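Local coordinates for possible TctC subunit of the Tripartite Tricarboxylate Transport(TTT) Family (Rhodopseudomonas palustris, PDB 6HKE), which binds both enantiomers of malate and, as the periplasmic binding protein of a tripartite tricarboxylate transporter, probably delivers C4-dicarboxylates for uptake, at residues V78-L81 with G82-G85; G148-S151 with Y152-L156. The protein carries 2 engineered substitutions. One frame throughout, in Å; residues are numbered along the deposited sequence.

Contact 1 (V78-L81 with G82-G85); sequences VGHL and GTHG. With MLT (D-malate), chain D; LMR ((2S)-2-hydroxybutanedioic acid), chain E.
Strand 75-80 runs out into the N-terminus of helix 82-90 through a capping box, in which His80 and Thr83 each reach across the turn to the other's side. The backbone N of His80 gives a fairly straight bond to Thr83 OG1 (3.0 Å, 159° at the hydrogen), and the imidazole accepts at ND1 from Gly82 N, also at 3.0 Å, though this donor lies 35° out of the ring plane. His80 O in turn receives His84 N at 3.0 Å. With CG lodged between the backbone N and the carbonyl carbon, the His80 chi1 of 62° brings ND1 to the helix start and points NE2 at the ligand, while CE1 packs on Thr83 CG2 at 3.7 Å. Thr83 OG1 also pairs with His84 ND1 at the edge of the His84 ring (2.7 Å) and with a water held by Val78 O. With ND1 accepting from Gly82 N, NE2 acts as the donor, to LMR O1A at 2.8 Å and, weakly, to MLT O1. Replacing His80 by an alanine removes the imidazole and is likely to leave Gly82 N without its cap and the malate carboxylate without one donor. Thr30 OG1, on helix 29-45, bonds whichever malate enantiomer fills the site. Such a strand-to-helix turn, opening on the ligand, is characteristic of periplasmic binding protein domains.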
ATOM      1  N   VAL A  78      -6.109  -7.321  -5.346  1.00 23.93           N
ATOM      2  CA  VAL A  78      -5.844  -6.032  -4.661  1.00 22.34           C
ATOM      3  C   VAL A  78      -4.477  -5.546  -5.122  1.00 21.34           C
ATOM      4  O   VAL A  78      -3.481  -6.275  -4.935  1.00 21.25           O
ATOM      5  CB  VAL A  78      -5.907  -6.161  -3.140  1.00 22.98           C
ATOM      6  CG1 VAL A  78      -5.666  -4.814  -2.486  1.00 25.47           C
ATOM      7  CG2 VAL A  78      -7.237  -6.741  -2.695  1.00 24.18           C
ATOM      8  N   GLY A  79      -4.449  -4.369  -5.733  1.00 20.06           N
ATOM      9  CA  GLY A  79      -3.212  -3.679  -6.101  1.00 20.34           C
ATOM     10  C   GLY A  79      -3.106  -2.363  -5.360  1.00 21.60           C
ATOM     11  O   GLY A  79      -4.102  -1.903  -4.780  1.00 24.54           O
ATOM     12  N   HIS A  80      -1.939  -1.752  -5.384  1.00 20.31           N
ATOM     13  CA  HIS A  80      -1.734  -0.454  -4.711  1.00 21.16           C
ATOM     14  C   HIS A  80      -0.666   0.334  -5.466  1.00 21.27           C
ATOM     15  O   HIS A  80      -0.220  -0.139  -6.539  1.00 20.77           O
ATOM     16  CB  HIS A  80      -1.472  -0.688  -3.224  1.00 19.89           C
ATOM     17  CG  HIS A  80      -0.248  -1.470  -2.900  1.00 18.58           C
ATOM     18  ND1 HIS A  80       0.831  -1.533  -3.740  1.00 18.29           N
ATOM     19  CD2 HIS A  80       0.092  -2.126  -1.771  1.00 18.83           C
ATOM     20  CE1 HIS A  80       1.794  -2.233  -3.162  1.00 20.72           C
ATOM     21  NE2 HIS A  80       1.357  -2.617  -1.937  1.00 20.28           N
ATOM     22  N   LEU A  81      -0.290   1.474  -4.901  1.00 22.50           N
ATOM     23  CA  LEU A  81       0.681   2.422  -5.486  1.00 24.94           C
ATOM     24  C   LEU A  81       1.942   1.682  -5.946  1.00 24.03           C
ATOM     25  O   LEU A  81       2.540   2.154  -6.918  1.00 25.28           O
ATOM     26  CB  LEU A  81       0.988   3.505  -4.445  1.00 26.41           C
ATOM     27  CG  LEU A  81       2.217   4.372  -4.719  1.00 26.13           C
ATOM     28  CD1 LEU A  81       2.031   5.757  -4.121  1.00 27.92           C
ATOM     29  CD2 LEU A  81       3.464   3.722  -4.135  1.00 26.39           C
ATOM     30  N   GLY A  82       2.340   0.592  -5.274  1.00 23.61           N
ATOM     31  CA  GLY A  82       3.510  -0.222  -5.660  1.00 22.32           C
ATOM     32  C   GLY A  82       3.211  -1.156  -6.828  1.00 22.43           C
ATOM     33  O   GLY A  82       3.800  -1.000  -7.902  1.00 22.31           O
ATOM     34  N   THR A  83       2.313  -2.118  -6.648  1.00 23.27           N
ATOM     35  CA  THR A  83       2.158  -3.252  -7.590  1.00 22.59           C
ATOM     36  C   THR A  83       1.627  -2.730  -8.920  1.00 23.18           C
ATOM     37  O   THR A  83       1.938  -3.351  -9.948  1.00 22.83           O
ATOM     38  CB  THR A  83       1.227  -4.308  -7.007  1.00 23.69           C
ATOM     39  OG1 THR A  83      -0.033  -3.670  -6.793  1.00 23.47           O
ATOM     40  CG2 THR A  83       1.771  -4.881  -5.722  1.00 23.75           C
ATOM     41  N   HIS A  84       0.855  -1.633  -8.883  1.00 22.34           N
ATOM     42  CA  HIS A  84       0.108  -1.106 -10.048  1.00 22.09           C
ATOM     43  C   HIS A  84       0.501   0.340 -10.329  1.00 23.12           C
ATOM     44  O   HIS A  84      -0.336   1.063 -10.905  1.00 22.36           O
ATOM     45  CB  HIS A  84      -1.393  -1.266  -9.816  1.00 22.36           C
ATOM     46  CG  HIS A  84      -1.837  -2.671 -10.000  1.00 22.56           C
ATOM     47  ND1 HIS A  84      -1.523  -3.656  -9.101  1.00 22.66           N
ATOM     48  CD2 HIS A  84      -2.527  -3.258 -11.003  1.00 23.52           C
ATOM     49  CE1 HIS A  84      -2.013  -4.802  -9.540  1.00 24.59           C
ATOM     50  NE2 HIS A  84      -2.642  -4.584 -10.716  1.00 22.43           N
ATOM     51  N   GLY A  85       1.729   0.731  -9.972  1.00 23.20           N
ATOM     52  CA  GLY A  85       2.198   2.122 -10.110  1.00 23.34           C
ATOM     53  C   GLY A  85       3.704   2.185 -10.228  1.00 23.73           C
ATOM     54  O   GLY A  85       4.214   2.041 -11.353  1.00 23.03           O
TER
HETATM   55  C1  MLT D 401       3.603  -2.819   0.668  0.50 25.58           C
HETATM   56  O1  MLT D 401       3.430  -2.373  -0.487  0.50 27.17           O
HETATM   57  O2  MLT D 401       4.576  -2.435   1.357  0.50 27.40           O
HETATM   58  C2  MLT D 401       2.639  -3.858   1.194  0.50 24.87           C
HETATM   59  O3  MLT D 401       1.234  -3.554   1.077  0.50 24.46           O
HETATM   60  C3  MLT D 401       2.806  -4.082   2.667  0.50 25.36           C
HETATM   61  C4  MLT D 401       1.808  -5.170   2.969  0.50 25.30           C
HETATM   62  O4  MLT D 401       0.603  -5.027   2.626  0.50 23.34           O
HETATM   63  O5  MLT D 401       2.268  -6.189   3.524  0.50 25.36           O
HETATM   64  C1  LMR E 402       3.784  -2.656   0.883  0.50 21.59           C
HETATM   65  O1A LMR E 402       3.568  -2.904  -0.314  0.50 22.44           O
HETATM   66  O1B LMR E 402       4.730  -1.939   1.302  0.50 21.49           O
HETATM   67  C2  LMR E 402       2.811  -3.252   1.913  0.50 21.68           C
HETATM   68  O2  LMR E 402       1.436  -3.019   1.630  0.50 21.27           O
HETATM   69  C3  LMR E 402       2.981  -4.765   2.077  0.50 22.34           C
HETATM   70  C4  LMR E 402       1.791  -5.258   2.883  0.50 22.43           C
HETATM   71  O4A LMR E 402       2.013  -5.720   4.018  0.50 23.07           O
HETATM   72  O4B LMR E 402       0.641  -5.138   2.393  0.50 20.64           O
HETATM   73  O   HOH W   1      -1.266  -6.434  -6.715  1.00 21.82           O

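Contact 2 (G148-S151 with Y152-L156); sequences GSVS and YASCL. With LMR ((2S)-2-hydroxybutanedioic acid), chain E; MLT (D-malate), chain D.
Ser149 caps the start of helix 150-162, taking the N-cap position with its hydroxyl reaching forward to the amide of Tyr152. Among the side-chain bonds, Tyr152 N donates to Ser149 OG at 2.9 Å, with 150° at the hydrogen. The Ser149 chi1 of 79° places OG between the backbone N and the carbonyl carbon, from where it can meet the amide three residues on; the same hydroxyl is bonded to Gly146 O in the preceding loop. Further along, Ser154 OG stands beside its own backbone N (chi1 -60°) and donates to Val150 O at 2.9 Å, coming from above the carbonyl plane. Val150 O is thus gripped twice, by this hydroxyl and by the Ser154 amide.

The backbone bonds are those of a regular alpha helix: Ala153 N to Ser149 O, Ser154 N to Val150 O and Cys155 N to Ser151 O.

Van der Waals contacts are few: Tyr152 CB lies 3.3 Å from Ser149 OG, while the phenol ring leads away to meet Phe147 and His144, and Val150 CG1 rests on Ser154 OG at 3.7 Å.

Ligand bonds use the amides of the first turn. Val150 N donates to LMR O1A at 3.0 Å and Ser151 N to LMR O1B at 2.7 Å, one for each oxygen of the carboxylate; in MLT the same two amides serve O1 and O2. Ser151 OG, which is also bonded to Ala145 N, stands 2.9 Å from LMR O1B. The helix dipole would probably favour the negative charge. A carboxylate held by main-chain amides at a helix N-terminus is a recurrent anion-binding site, set here in the beta-alpha-beta unit of strands 141-144 and 167-170.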
ATOM      1  N   GLY A 148       7.943  -4.272  -5.800  1.00 25.02           N
ATOM      2  CA  GLY A 148       6.550  -3.933  -6.152  1.00 23.68           C
ATOM      3  C   GLY A 148       5.783  -3.368  -4.964  1.00 23.27           C
ATOM      4  O   GLY A 148       4.575  -3.120  -5.100  1.00 22.30           O
ATOM      5  N   SER A 149       6.464  -3.149  -3.844  1.00 23.10           N
ATOM      6  CA  SER A 149       5.865  -2.701  -2.558  1.00 23.97           C
ATOM      7  C   SER A 149       5.891  -1.169  -2.446  1.00 23.64           C
ATOM      8  O   SER A 149       6.752  -0.511  -3.062  1.00 25.26           O
ATOM      9  CB  SER A 149       6.516  -3.397  -1.367  1.00 21.74           C
ATOM     10  OG  SER A 149       7.778  -2.840  -1.012  1.00 22.13           O
ATOM     11  N   VAL A 150       4.925  -0.640  -1.699  1.00 23.34           N
ATOM     12  CA  VAL A 150       4.848   0.770  -1.240  1.00 23.09           C
ATOM     13  C   VAL A 150       6.071   1.047  -0.367  1.00 23.80           C
ATOM     14  O   VAL A 150       6.651   2.135  -0.510  1.00 24.04           O
ATOM     15  CB  VAL A 150       3.554   1.021  -0.444  1.00 22.86           C
ATOM     16  CG1 VAL A 150       3.588   2.385   0.212  1.00 23.59           C
ATOM     17  CG2 VAL A 150       2.313   0.872  -1.306  1.00 22.90           C
ATOM     18  N   SER A 151       6.383   0.121   0.544  1.00 21.83           N
ATOM     19  CA  SER A 151       7.488   0.256   1.518  1.00 24.33           C
ATOM     20  C   SER A 151       8.780   0.496   0.737  1.00 24.09           C
ATOM     21  O   SER A 151       9.522   1.401   1.135  1.00 26.77           O
ATOM     22  CB  SER A 151       7.605  -0.936   2.457  1.00 24.26           C
ATOM     23  OG  SER A 151       7.607  -2.177   1.751  1.00 24.14           O
ATOM     24  N   TYR A 152       9.003  -0.242  -0.352  1.00 23.71           N
ATOM     25  CA  TYR A 152      10.230  -0.120  -1.191  1.00 25.27           C
ATOM     26  C   TYR A 152      10.190   1.219  -1.927  1.00 22.96           C
ATOM     27  O   TYR A 152      11.131   1.994  -1.817  1.00 21.95           O
ATOM     28  CB  TYR A 152      10.396  -1.276  -2.189  1.00 25.23           C
ATOM     29  CG  TYR A 152      11.593  -1.123  -3.090  1.00 26.36           C
ATOM     30  CD1 TYR A 152      12.876  -1.337  -2.604  1.00 29.84           C
ATOM     31  CD2 TYR A 152      11.458  -0.708  -4.407  1.00 27.20           C
ATOM     32  CE1 TYR A 152      13.991  -1.173  -3.411  1.00 29.20           C
ATOM     33  CE2 TYR A 152      12.559  -0.547  -5.231  1.00 28.16           C
ATOM     34  CZ  TYR A 152      13.828  -0.782  -4.727  1.00 32.06           C
ATOM     35  OH  TYR A 152      14.927  -0.617  -5.507  1.00 33.81           O
ATOM     36  N   ALA A 153       9.107   1.483  -2.651  1.00 24.10           N
ATOM     37  CA  ALA A 153       8.952   2.717  -3.454  1.00 23.94           C
ATOM     38  C   ALA A 153       9.190   3.926  -2.546  1.00 23.58           C
ATOM     39  O   ALA A 153      10.024   4.778  -2.910  1.00 22.68           O
ATOM     40  CB  ALA A 153       7.598   2.750  -4.117  1.00 24.67           C
ATOM     41  N   SER A 154       8.516   3.981  -1.392  1.00 22.75           N
ATOM     42  CA  SER A 154       8.657   5.064  -0.385  1.00 23.38           C
ATOM     43  C   SER A 154      10.105   5.191   0.152  1.00 26.35           C
ATOM     44  O   SER A 154      10.573   6.330   0.276  1.00 27.31           O
ATOM     45  CB  SER A 154       7.670   4.870   0.716  1.00 23.07           C
ATOM     46  OG  SER A 154       6.359   4.906   0.195  1.00 22.91           O
ATOM     47  N   CYS A 155      10.804   4.090   0.470  1.00 27.38           N
ATOM     48  CA  CYS A 155      12.172   4.125   1.057  1.00 29.40           C
ATOM     49  C   CYS A 155      13.176   4.515  -0.034  1.00 28.38           C
ATOM     50  O   CYS A 155      14.121   5.270   0.255  1.00 28.99           O
ATOM     51  CB  CYS A 155      12.526   2.832   1.788  1.00 31.77           C
ATOM     52  SG  CYS A 155      13.289   1.520   0.786  1.00 38.75           S
ATOM     53  N   LEU A 156      12.955   4.082  -1.268  1.00 28.92           N
ATOM     54  CA  LEU A 156      13.809   4.512  -2.403  1.00 28.57           C
ATOM     55  C   LEU A 156      13.645   6.029  -2.614  1.00 28.84           C
ATOM     56  O   LEU A 156      14.661   6.709  -2.891  1.00 28.50           O
ATOM     57  CB  LEU A 156      13.433   3.692  -3.638  1.00 28.45           C
ATOM     58  CG  LEU A 156      14.254   3.998  -4.887  1.00 30.87           C
ATOM     59  CD1 LEU A 156      14.444   2.748  -5.731  1.00 31.53           C
ATOM     60  CD2 LEU A 156      13.600   5.106  -5.704  1.00 31.01           C
TER
HETATM   61  C1  LMR E 402       3.784  -2.656   0.883  0.50 21.59           C
HETATM   62  O1A LMR E 402       3.568  -2.904  -0.314  0.50 22.44           O
HETATM   63  O1B LMR E 402       4.730  -1.939   1.302  0.50 21.49           O
HETATM   64  C2  LMR E 402       2.811  -3.252   1.913  0.50 21.68           C
HETATM   65  O2  LMR E 402       1.436  -3.019   1.630  0.50 21.27           O
HETATM   66  C3  LMR E 402       2.981  -4.765   2.077  0.50 22.34           C
HETATM   67  C4  LMR E 402       1.791  -5.258   2.883  0.50 22.43           C
HETATM   68  O4A LMR E 402       2.013  -5.720   4.018  0.50 23.07           O
HETATM   69  O4B LMR E 402       0.641  -5.138   2.393  0.50 20.64           O
HETATM   70  C1  MLT D 401       3.603  -2.819   0.668  0.50 25.58           C
HETATM   71  O1  MLT D 401       3.430  -2.373  -0.487  0.50 27.17           O
HETATM   72  O2  MLT D 401       4.576  -2.435   1.357  0.50 27.40           O
HETATM   73  C2  MLT D 401       2.639  -3.858   1.194  0.50 24.87           C
HETATM   74  O3  MLT D 401       1.234  -3.554   1.077  0.50 24.46           O
HETATM   75  C3  MLT D 401       2.806  -4.082   2.667  0.50 25.36           C
HETATM   76  C4  MLT D 401       1.808  -5.170   2.969  0.50 25.30           C
HETATM   77  O4  MLT D 401       0.603  -5.027   2.626  0.50 23.34           O
HETATM   78  O5  MLT D 401       2.268  -6.189   3.524  0.50 25.36           O

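In the fold
Contacts 1 and 2, with centres about 11 Å apart, meet at one malate carboxylate, contact 1 with a side chain just before helix 82-90 and contact 2 with the first amides of helix 150-162. In contact 1 the donor is His80 NE2; in contact 2 the donors are mainly Val150 N and Ser151 N, and LMR O1A accepts from both contacts. The two also touch directly: His80 CE1 packs on Val150 CG2 at 3.7 Å, and Thr83 CG2 lies 3.4 Å from Gly148 O. The capping turn at 78-85 thus packs against the loop leading into helix 150-162. Thr30, Thr174 and, for LMR, Gln192 add further hydrogen bonds to the ligand, consistent with a binding-protein pocket assembled from separate loops and helix starts.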